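PDB 3K29: type III secretion T3S chaperone from Chlamydia trachomatis, which is of unsettled function but, as a YscO homolog, probably serves as a chaperone-like component of the chlamydial type III secretion apparatus. Local coordinates for residues E8-I13 / E123-H128; D19-V24 / T116-E121; K26-L31 / E109-E114. All blocks are in the same frame, centred on the assembly; numbering follows the deposited sequence.

In the fold
The chain is built mainly of two long helices, 8-66 and 70-160, folded back on each other as an antiparallel helical hairpin, and all three interactions join this one pair. Going up helix 8-66 they come in the order 1, 2, 3, and their partners on helix 70-160 come in reverse, so that each contact encloses the next. The centres of interactions 1 and 2 lie about 13 Å apart, those of 2 and 3 about 11 Å and those of 1 and 3 about 24 Å. Interactions 2 and 3 touch where Val24 packs on Ala111. Interaction 3 sits near the middle of the chain and interaction 1 where helix 8-66 begins; contacts repeated in this way hold the two helices together over this part of the rod.

Interaction 1: residues E8-I13 / E123-H128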
loop_
_atom_site.group_PDB
_atom_site.type_symbol
_atom_site.label_atom_id
_atom_site.label_comp_id
_atom_site.label_asym_id
_atom_site.label_seq_id
_atom_site.Cartn_x
_atom_site.Cartn_y
_atom_site.Cartn_z
ATOM N N GLU A 8 -2.578 -21.064 19.348
ATOM C CA GLU A 8 -2.354 -21.401 17.953
ATOM C C GLU A 8 -3.430 -20.790 17.023
ATOM O O GLU A 8 -3.093 -20.249 15.965
ATOM C CB GLU A 8 -2.249 -22.909 17.756
ATOM C CG GLU A 8 -1.626 -23.263 16.431
ATOM C CD GLU A 8 -0.202 -22.740 16.281
ATOM O OE1 GLU A 8 0.456 -22.413 17.297
ATOM O OE2 GLU A 8 0.269 -22.667 15.128
ATOM N N PRO A 9 -4.725 -20.873 17.415
ATOM C CA PRO A 9 -5.744 -20.274 16.543
ATOM C C PRO A 9 -5.580 -18.757 16.299
ATOM O O PRO A 9 -5.916 -18.281 15.212
ATOM C CB PRO A 9 -7.043 -20.569 17.261
ATOM C CG PRO A 9 -6.736 -21.854 18.080
ATOM C CD PRO A 9 -5.327 -21.619 18.547
ATOM N N VAL A 10 -5.097 -18.018 17.294
ATOM C CA VAL A 10 -4.839 -16.584 17.152
ATOM C C VAL A 10 -3.627 -16.384 16.210
ATOM O O VAL A 10 -3.688 -15.575 15.292
ATOM C CB VAL A 10 -4.582 -15.925 18.520
ATOM C CG1 VAL A 10 -4.045 -14.512 18.358
ATOM C CG2 VAL A 10 -5.856 -15.930 19.367
ATOM N N LEU A 11 -2.555 -17.157 16.399
ATOM C CA LEU A 11 -1.403 -17.038 15.514
ATOM C C LEU A 11 -1.779 -17.328 14.041
ATOM O O LEU A 11 -1.442 -16.542 13.131
ATOM C CB LEU A 11 -0.270 -17.939 16.000
ATOM C CG LEU A 11 1.098 -17.935 15.298
ATOM C CD1 LEU A 11 1.820 -16.590 15.425
ATOM C CD2 LEU A 11 1.941 -19.052 15.885
ATOM N N SER A 12 -2.505 -18.424 13.817
ATOM C CA SER A 12 -2.990 -18.804 12.490
ATOM C C SER A 12 -3.719 -17.630 11.846
ATOM O O SER A 12 -3.398 -17.212 10.720
ATOM C CB SER A 12 -3.920 -20.014 12.617
ATOM O OG SER A 12 -3.929 -20.756 11.426
ATOM N N ILE A 13 -4.652 -17.050 12.600
ATOM C CA ILE A 13 -5.399 -15.876 12.141
ATOM C C ILE A 13 -4.516 -14.666 11.800
ATOM O O ILE A 13 -4.746 -14.016 10.792
ATOM C CB ILE A 13 -6.497 -15.492 13.137
ATOM C CG1 ILE A 13 -7.648 -16.497 13.028
ATOM C CG2 ILE A 13 -6.986 -14.017 12.925
ATOM C CD1 ILE A 13 -8.568 -16.481 14.206
ATOM N N GLU A 123 3.945 -10.783 14.947
ATOM C CA GLU A 123 5.205 -11.050 15.597
ATOM C C GLU A 123 5.111 -11.060 17.129
ATOM O O GLU A 123 5.779 -11.856 17.778
ATOM C CB GLU A 123 6.274 -10.069 15.132
ATOM C CG GLU A 123 7.617 -10.351 15.760
ATOM C CD GLU A 123 8.309 -11.576 15.152
ATOM O OE1 GLU A 123 9.535 -11.668 15.319
ATOM O OE2 GLU A 123 7.651 -12.430 14.495
ATOM N N LYS A 124 4.311 -10.174 17.710
ATOM C CA LYS A 124 4.038 -10.252 19.146
ATOM C C LYS A 124 3.504 -11.650 19.538
ATOM O O LYS A 124 3.998 -12.246 20.484
ATOM C CB LYS A 124 3.074 -9.149 19.589
ATOM C CG LYS A 124 2.866 -9.027 21.126
ATOM C CD LYS A 124 2.087 -7.742 21.479
ATOM C CE LYS A 124 3.003 -6.506 21.522
ATOM N NZ LYS A 124 2.414 -5.298 20.862
ATOM N N THR A 125 2.515 -12.163 18.799
ATOM C CA THR A 125 1.979 -13.512 19.047
ATOM C C THR A 125 2.997 -14.628 18.794
ATOM O O THR A 125 3.058 -15.564 19.592
ATOM C CB THR A 125 0.652 -13.785 18.286
ATOM O OG1 THR A 125 -0.282 -12.763 18.640
ATOM C CG2 THR A 125 0.051 -15.211 18.646
ATOM N N ARG A 126 3.786 -14.517 17.718
ATOM C CA ARG A 126 4.831 -15.491 17.433
ATOM C C ARG A 126 5.826 -15.549 18.622
ATOM O O ARG A 126 6.203 -16.628 19.087
ATOM C CB ARG A 126 5.535 -15.165 16.102
ATOM C CG ARG A 126 6.394 -16.309 15.532
ATOM C CD ARG A 126 7.634 -15.797 14.789
ATOM N NE ARG A 126 8.435 -14.899 15.637
ATOM C CZ ARG A 126 9.307 -15.294 16.566
ATOM N NH1 ARG A 126 9.529 -16.591 16.781
ATOM N NH2 ARG A 126 9.952 -14.390 17.292
ATOM N N LEU A 127 6.214 -14.383 19.134
ATOM C CA LEU A 127 7.132 -14.321 20.255
ATOM C C LEU A 127 6.534 -14.999 21.489
ATOM O O LEU A 127 7.250 -15.686 22.243
ATOM C CB LEU A 127 7.532 -12.881 20.574
ATOM C CG LEU A 127 8.795 -12.801 21.457
ATOM C CD1 LEU A 127 10.063 -13.260 20.708
ATOM C CD2 LEU A 127 8.993 -11.409 22.037
ATOM N N HIS A 128 5.232 -14.807 21.705
ATOM C CA HIS A 128 4.588 -15.436 22.872
ATOM C C HIS A 128 4.474 -16.956 22.741
ATOM O O HIS A 128 4.481 -17.652 23.755
ATOM C CB HIS A 128 3.221 -14.832 23.208
ATOM C CG HIS A 128 3.268 -13.391 23.596
ATOM N ND1 HIS A 128 4.429 -12.762 23.988
ATOM C CD2 HIS A 128 2.291 -12.453 23.655
ATOM C CE1 HIS A 128 4.170 -11.497 24.264
ATOM N NE2 HIS A 128 2.880 -11.283 24.072
#
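Leu11 and Thr125 meet side chain to side chain where the first turns of helix 8-66 lie against helix 70-160 in an antiparallel helical hairpin. The short segments run at 147° to each other with their axes 9.5 Å apart, and the CA atoms of Leu11 and Thr125 come within 6.0 Å. The tight part is small and apolar. The methyl of Thr125 makes its closer contact: OG1 lies beside the backbone N (chi1 -55°), which leaves CG2 anti to that nitrogen and 3.8 Å from Leu11 CB, close also to Leu11 CA. Farther out, Leu11 extends past the threonine with its CG anti to the backbone N, and its CD1 lies against the backbone of the next residue, Arg126, and near the CB of that arginine. Leu11 is buried, and Glu122 and Lys129 of helix 70-160 also touch it.

The looser side is that of Val10, which crosses Thr125 at about a right angle and touches it only lightly, Val10 CG1 standing 4.2 Å from both OG1 and CG2 of Thr125. No hydrogen bond crosses between the two segments; several charged side chains pair within or beside them instead. Arg126 turns its guanidinium away from residues 8-13 and back toward Glu123 one turn earlier, while its NH1 pairs with Glu130; Glu8 forms a salt bridge with Lys129. In the Arg126-Glu123 pair, Arg126 NE donates to Glu123 OE2 at 2.8 Å, nearly in the guanidinium plane but 49° out of the carboxylate plane.

Interaction 2: residues D19-V24 / T116-E121; sequences DRAEKV and TKRRKE
Glu22 and Arg119 reach toward each other from the flanks of helices 8-66 and 70-160 and cross at about a right angle. Their flat ends are strongly turned against one another, the carboxylate and guanidinium planes standing 72° apart. A single nitrogen makes the close approach: Glu22 OE2 sits at the guanidinium edge, near its plane, and forms a salt bridge with Arg119 NH1 at 2.7 Å. Each side chain gets there differently. Glu22 stays extended beyond CG (chi2 172°), whereas Arg119 bends at chi2 and chi3 to bring NH1 across.

Between the helices the contact is plain packing. Ala21 points its methyl at the helix opposite, and Ala21 CB meets Arg118 CG at 4.0 Å; Leu115 also touches Ala21, and Val18 lies against Arg118. Arg118 therefore lends its aliphatic base to the interface, then bends at chi2 and chi3 toward Glu121, about one turn further along its own helix. Arg118 grips Glu121 side-on, NE to OE1 at 2.8 Å in an almost straight bond (177°) and NH2 to OE2 at 3.0 Å. Both carboxylate oxygens are met on the syn side, and Arg118 NH1 takes a further partner in Glu114.

Residues 19-24 fall within a predicted coiled coil, and the pattern fits one: small and aliphatic groups between the helices, charged ones along the flank. With Arg118 committed to acids of its own helix, the Glu22-Arg119 bridge supplies the direct ionic link between these two segments, although at this surface solvent probably screens the charges and keeps their effect modest.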
loop_
_atom_site.group_PDB
_atom_site.type_symbol
_atom_site.label_atom_id
_atom_site.label_comp_id
_atom_site.label_asym_id
_atom_site.label_seq_id
_atom_site.Cartn_x
_atom_site.Cartn_y
_atom_site.Cartn_z
ATOM N N ASP A 19 -1.198 -11.926 5.279
ATOM C CA ASP A 19 -1.485 -12.296 3.878
ATOM C C ASP A 19 -2.459 -11.312 3.257
ATOM O O ASP A 19 -2.174 -10.768 2.186
ATOM C CB ASP A 19 -2.035 -13.723 3.742
ATOM C CG ASP A 19 -0.989 -14.776 4.029
ATOM O OD1 ASP A 19 0.125 -14.375 4.430
ATOM O OD2 ASP A 19 -1.271 -15.999 3.881
ATOM N N ARG A 20 -3.587 -11.085 3.928
ATOM C CA ARG A 20 -4.641 -10.196 3.417
ATOM C C ARG A 20 -4.162 -8.765 3.195
ATOM O O ARG A 20 -4.520 -8.155 2.193
ATOM C CB ARG A 20 -5.923 -10.227 4.278
ATOM C CG ARG A 20 -6.573 -11.617 4.308
ATOM C CD ARG A 20 -8.048 -11.617 4.650
ATOM N NE ARG A 20 -8.285 -11.171 6.007
ATOM C CZ ARG A 20 -8.402 -11.968 7.067
ATOM N NH1 ARG A 20 -8.318 -13.287 6.946
ATOM N NH2 ARG A 20 -8.624 -11.427 8.249
ATOM N N ALA A 21 -3.348 -8.257 4.123
ATOM C CA ALA A 21 -2.847 -6.887 4.062
ATOM C C ALA A 21 -1.808 -6.696 2.957
ATOM O O ALA A 21 -1.721 -5.622 2.368
ATOM C CB ALA A 21 -2.246 -6.471 5.425
ATOM N N GLU A 22 -1.003 -7.727 2.702
ATOM C CA GLU A 22 -0.077 -7.728 1.576
ATOM C C GLU A 22 -0.831 -7.622 0.251
ATOM O O GLU A 22 -0.454 -6.859 -0.640
ATOM C CB GLU A 22 0.772 -9.015 1.592
ATOM C CG GLU A 22 1.952 -8.960 2.546
ATOM C CD GLU A 22 2.661 -10.294 2.702
ATOM O OE1 GLU A 22 2.098 -11.330 2.282
ATOM O OE2 GLU A 22 3.776 -10.311 3.270
ATOM N N LYS A 23 -1.874 -8.426 0.125
ATOM C CA LYS A 23 -2.730 -8.408 -1.025
ATOM C C LYS A 23 -3.406 -7.037 -1.144
ATOM O O LYS A 23 -3.546 -6.505 -2.251
ATOM C CB LYS A 23 -3.769 -9.528 -0.917
ATOM C CG LYS A 23 -4.870 -9.474 -1.964
ATOM C CD LYS A 23 -5.761 -10.721 -1.923
ATOM C CE LYS A 23 -6.279 -11.111 -3.329
ATOM N NZ LYS A 23 -7.001 -12.457 -3.326
ATOM N N VAL A 24 -3.818 -6.455 -0.019
ATOM C CA VAL A 24 -4.435 -5.124 -0.074
ATOM C C VAL A 24 -3.443 -4.035 -0.564
ATOM O O VAL A 24 -3.828 -3.235 -1.418
ATOM C CB VAL A 24 -5.194 -4.754 1.221
ATOM C CG1 VAL A 24 -5.506 -3.235 1.276
ATOM C CG2 VAL A 24 -6.507 -5.634 1.357
ATOM N N THR A 116 2.193 -3.048 8.158
ATOM C CA THR A 116 3.191 -3.000 9.230
ATOM C C THR A 116 2.574 -3.326 10.578
ATOM O O THR A 116 3.187 -4.044 11.367
ATOM C CB THR A 116 3.903 -1.644 9.321
ATOM O OG1 THR A 116 4.319 -1.259 8.012
ATOM C CG2 THR A 116 5.138 -1.718 10.264
ATOM N N LYS A 117 1.377 -2.783 10.838
ATOM C CA LYS A 117 0.608 -3.117 12.041
ATOM C C LYS A 117 0.299 -4.611 12.128
ATOM O O LYS A 117 0.472 -5.217 13.178
ATOM C CB LYS A 117 -0.677 -2.287 12.132
ATOM C CG LYS A 117 -0.525 -1.029 12.982
ATOM C CD LYS A 117 -1.706 -0.071 12.851
ATOM C CE LYS A 117 -2.934 -0.559 13.649
ATOM N NZ LYS A 117 -4.158 0.273 13.392
ATOM N N ARG A 118 -0.128 -5.218 11.020
ATOM C CA ARG A 118 -0.423 -6.657 11.019
ATOM C C ARG A 118 0.793 -7.489 11.353
ATOM O O ARG A 118 0.686 -8.500 12.051
ATOM C CB ARG A 118 -1.062 -7.124 9.698
ATOM C CG ARG A 118 -2.369 -6.454 9.379
ATOM C CD ARG A 118 -3.485 -6.690 10.421
ATOM N NE ARG A 118 -3.489 -5.719 11.533
ATOM C CZ ARG A 118 -3.838 -4.423 11.446
ATOM N NH1 ARG A 118 -4.231 -3.882 10.292
ATOM N NH2 ARG A 118 -3.794 -3.650 12.526
ATOM N N ARG A 119 1.939 -7.064 10.847
ATOM C CA ARG A 119 3.171 -7.802 10.991
ATOM C C ARG A 119 3.731 -7.692 12.417
ATOM O O ARG A 119 4.257 -8.660 12.953
ATOM C CB ARG A 119 4.177 -7.337 9.928
ATOM C CG ARG A 119 3.730 -7.736 8.520
ATOM C CD ARG A 119 4.868 -8.194 7.637
ATOM N NE ARG A 119 5.247 -7.169 6.676
ATOM C CZ ARG A 119 5.345 -7.336 5.354
ATOM N NH1 ARG A 119 5.096 -8.510 4.789
ATOM N NH2 ARG A 119 5.703 -6.308 4.586
ATOM N N LYS A 120 3.628 -6.486 12.994
ATOM C CA LYS A 120 3.933 -6.205 14.402
ATOM C C LYS A 120 3.098 -7.106 15.325
ATOM O O LYS A 120 3.643 -7.808 16.181
ATOM C CB LYS A 120 3.648 -4.730 14.665
ATOM C CG LYS A 120 4.055 -4.186 16.007
ATOM C CD LYS A 120 3.635 -2.728 16.044
ATOM C CE LYS A 120 3.019 -2.366 17.395
ATOM N NZ LYS A 120 4.044 -2.134 18.479
ATOM N N GLU A 121 1.785 -7.115 15.112
ATOM C CA GLU A 121 0.881 -7.939 15.923
ATOM C C GLU A 121 1.178 -9.432 15.783
ATOM O O GLU A 121 1.243 -10.139 16.775
ATOM C CB GLU A 121 -0.585 -7.694 15.564
ATOM C CG GLU A 121 -1.108 -6.307 15.897
ATOM C CD GLU A 121 -2.150 -5.800 14.906
ATOM O OE1 GLU A 121 -2.662 -6.580 14.048
ATOM O OE2 GLU A 121 -2.455 -4.588 14.994
#

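Interaction 3: residues K26-L31 / E109-E114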
loop_
_atom_site.group_PDB
_atom_site.type_symbol
_atom_site.label_atom_id
_atom_site.label_comp_id
_atom_site.label_asym_id
_atom_site.label_seq_id
_atom_site.Cartn_x
_atom_site.Cartn_y
_atom_site.Cartn_z
ATOM N N LYS A 26 -0.866 -4.401 -2.535
ATOM C CA LYS A 26 -0.714 -4.661 -3.956
ATOM C C LYS A 26 -1.913 -4.155 -4.730
ATOM O O LYS A 26 -1.762 -3.654 -5.830
ATOM C CB LYS A 26 -0.514 -6.159 -4.203
ATOM C CG LYS A 26 -0.908 -6.614 -5.595
ATOM C CD LYS A 26 -0.314 -7.961 -5.966
ATOM C CE LYS A 26 -0.610 -8.262 -7.433
ATOM N NZ LYS A 26 -0.086 -9.584 -7.856
ATOM N N GLU A 27 -3.107 -4.306 -4.175
ATOM C CA GLU A 27 -4.286 -3.838 -4.870
ATOM C C GLU A 27 -4.272 -2.289 -4.891
ATOM O O GLU A 27 -4.520 -1.657 -5.923
ATOM C CB GLU A 27 -5.566 -4.424 -4.249
ATOM C CG GLU A 27 -6.887 -3.920 -4.873
ATOM C CD GLU A 27 -7.015 -4.123 -6.411
ATOM O OE1 GLU A 27 -6.099 -4.689 -7.070
ATOM O OE2 GLU A 27 -8.059 -3.706 -6.978
ATOM N N LYS A 28 -3.899 -1.684 -3.768
ATOM C CA LYS A 28 -3.756 -0.225 -3.746
ATOM C C LYS A 28 -2.679 0.300 -4.696
ATOM O O LYS A 28 -2.893 1.360 -5.292
ATOM C CB LYS A 28 -3.597 0.344 -2.328
ATOM C CG LYS A 28 -4.713 -0.088 -1.350
ATOM C CD LYS A 28 -6.085 0.209 -1.833
ATOM C CE LYS A 28 -7.086 -0.149 -0.778
ATOM N NZ LYS A 28 -8.449 -0.124 -1.366
ATOM N N ARG A 29 -1.555 -0.400 -4.851
ATOM C CA ARG A 29 -0.579 -0.030 -5.889
ATOM C C ARG A 29 -1.262 0.064 -7.259
ATOM O O ARG A 29 -1.107 1.056 -7.988
ATOM C CB ARG A 29 0.533 -1.074 -6.015
ATOM C CG ARG A 29 1.905 -0.668 -5.501
ATOM C CD ARG A 29 1.933 -0.853 -3.994
ATOM N NE ARG A 29 3.198 -1.401 -3.474
ATOM C CZ ARG A 29 4.254 -0.669 -3.130
ATOM N NH1 ARG A 29 4.272 0.659 -3.285
ATOM N NH2 ARG A 29 5.317 -1.280 -2.652
ATOM N N ARG A 30 -2.011 -0.981 -7.592
ATOM C CA ARG A 30 -2.689 -1.082 -8.869
ATOM C C ARG A 30 -3.732 0.009 -9.047
ATOM O O ARG A 30 -3.880 0.558 -10.138
ATOM C CB ARG A 30 -3.373 -2.436 -9.003
ATOM C CG ARG A 30 -3.589 -2.823 -10.428
ATOM C CD ARG A 30 -4.533 -4.027 -10.560
ATOM N NE ARG A 30 -5.835 -3.733 -9.952
ATOM C CZ ARG A 30 -6.805 -2.993 -10.497
ATOM N NH1 ARG A 30 -6.675 -2.441 -11.708
ATOM N NH2 ARG A 30 -7.932 -2.821 -9.818
ATOM N N LEU A 31 -4.476 0.303 -7.988
ATOM C CA LEU A 31 -5.498 1.344 -8.071
ATOM C C LEU A 31 -4.855 2.701 -8.304
ATOM O O LEU A 31 -5.382 3.492 -9.076
ATOM C CB LEU A 31 -6.425 1.339 -6.858
ATOM C CG LEU A 31 -7.355 0.123 -6.739
ATOM C CD1 LEU A 31 -8.200 0.172 -5.470
ATOM C CD2 LEU A 31 -8.255 -0.006 -7.981
ATOM N N GLU A 109 -0.531 4.589 1.056
ATOM C CA GLU A 109 0.230 4.866 2.272
ATOM C C GLU A 109 -0.486 4.212 3.458
ATOM O O GLU A 109 0.158 3.592 4.306
ATOM C CB GLU A 109 0.376 6.383 2.488
ATOM C CG GLU A 109 1.092 7.118 1.360
ATOM C CD GLU A 109 1.079 8.652 1.504
ATOM O OE1 GLU A 109 0.743 9.186 2.580
ATOM O OE2 GLU A 109 1.416 9.329 0.527
ATOM N N ARG A 110 -1.811 4.361 3.510
ATOM C CA ARG A 110 -2.621 3.806 4.582
ATOM C C ARG A 110 -2.564 2.259 4.619
ATOM O O ARG A 110 -2.449 1.666 5.686
ATOM C CB ARG A 110 -4.058 4.271 4.440
ATOM C CG ARG A 110 -4.255 5.765 4.685
ATOM C CD ARG A 110 -5.702 6.112 4.551
ATOM N NE ARG A 110 -5.897 7.549 4.569
ATOM C CZ ARG A 110 -6.356 8.257 3.540
ATOM N NH1 ARG A 110 -6.708 7.661 2.407
ATOM N NH2 ARG A 110 -6.481 9.576 3.649
ATOM N N ALA A 111 -2.592 1.628 3.453
ATOM C CA ALA A 111 -2.508 0.169 3.367
ATOM C C ALA A 111 -1.179 -0.360 3.853
ATOM O O ALA A 111 -1.139 -1.419 4.489
ATOM C CB ALA A 111 -2.800 -0.330 1.939
ATOM N N GLU A 112 -0.089 0.354 3.549
ATOM C CA GLU A 112 1.242 -0.037 4.017
ATOM C C GLU A 112 1.437 0.133 5.533
ATOM O O GLU A 112 2.095 -0.718 6.160
ATOM C CB GLU A 112 2.330 0.721 3.252
ATOM C CG GLU A 112 2.058 0.696 1.770
ATOM C CD GLU A 112 3.287 0.906 0.958
ATOM O OE1 GLU A 112 3.773 -0.104 0.387
ATOM O OE2 GLU A 112 3.770 2.068 0.887
ATOM N N VAL A 113 0.886 1.218 6.104
ATOM C CA VAL A 113 0.787 1.385 7.560
ATOM C C VAL A 113 0.031 0.173 8.137
ATOM O O VAL A 113 0.458 -0.422 9.128
ATOM C CB VAL A 113 0.083 2.716 7.988
ATOM C CG1 VAL A 113 -0.115 2.766 9.534
ATOM C CG2 VAL A 113 0.891 3.964 7.517
ATOM N N GLU A 114 -1.078 -0.208 7.501
ATOM C CA GLU A 114 -1.872 -1.346 7.994
ATOM C C GLU A 114 -1.118 -2.681 7.947
ATOM O O GLU A 114 -1.185 -3.451 8.913
ATOM C CB GLU A 114 -3.239 -1.444 7.307
ATOM C CG GLU A 114 -4.141 -0.291 7.685
ATOM C CD GLU A 114 -4.101 -0.054 9.190
ATOM O OE1 GLU A 114 -4.529 -0.962 9.944
ATOM O OE2 GLU A 114 -3.602 1.018 9.621
#
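Lys28 lays its CG over the methyl of Ala111, 3.8 Å from Ala111 CB, at a packed point between the two helices of an antiparallel helical hairpin; residues 26-31 belong to a predicted coiled coil. Here the aliphatic root of the lysine serves as the apolar group. Bending at chi2 (-54°) then carries the amine away from residues 109-114 and so clear of the Ala111 methyl, while the side chain also touches Glu107 and Leu108. Ala111 is buried, with Val24 and Val25 of helix 8-66 also against it. The CA atoms of Lys28 and Ala111, 7.2 Å apart, are the nearest such pair of the two segments.

On the flank, Arg29 and Glu112 cross at about a right angle, their flat groups 59° apart. The pairing is a long one, 3.6 Å from Arg29 NH2 to Glu112 OE1, and is purely electrostatic because no N-H is aimed at the oxygen. A firmer ionic grip lies within helix 8-66, where Arg30 holds Glu27 through NE and NH2, one to each carboxylate oxygen. Against that side-on grip, near the guanidinium plane, the Arg29 geometry stands out: Glu112 OE1 hovers 3.5 Å above the guanidinium plane of Arg29, over its centre.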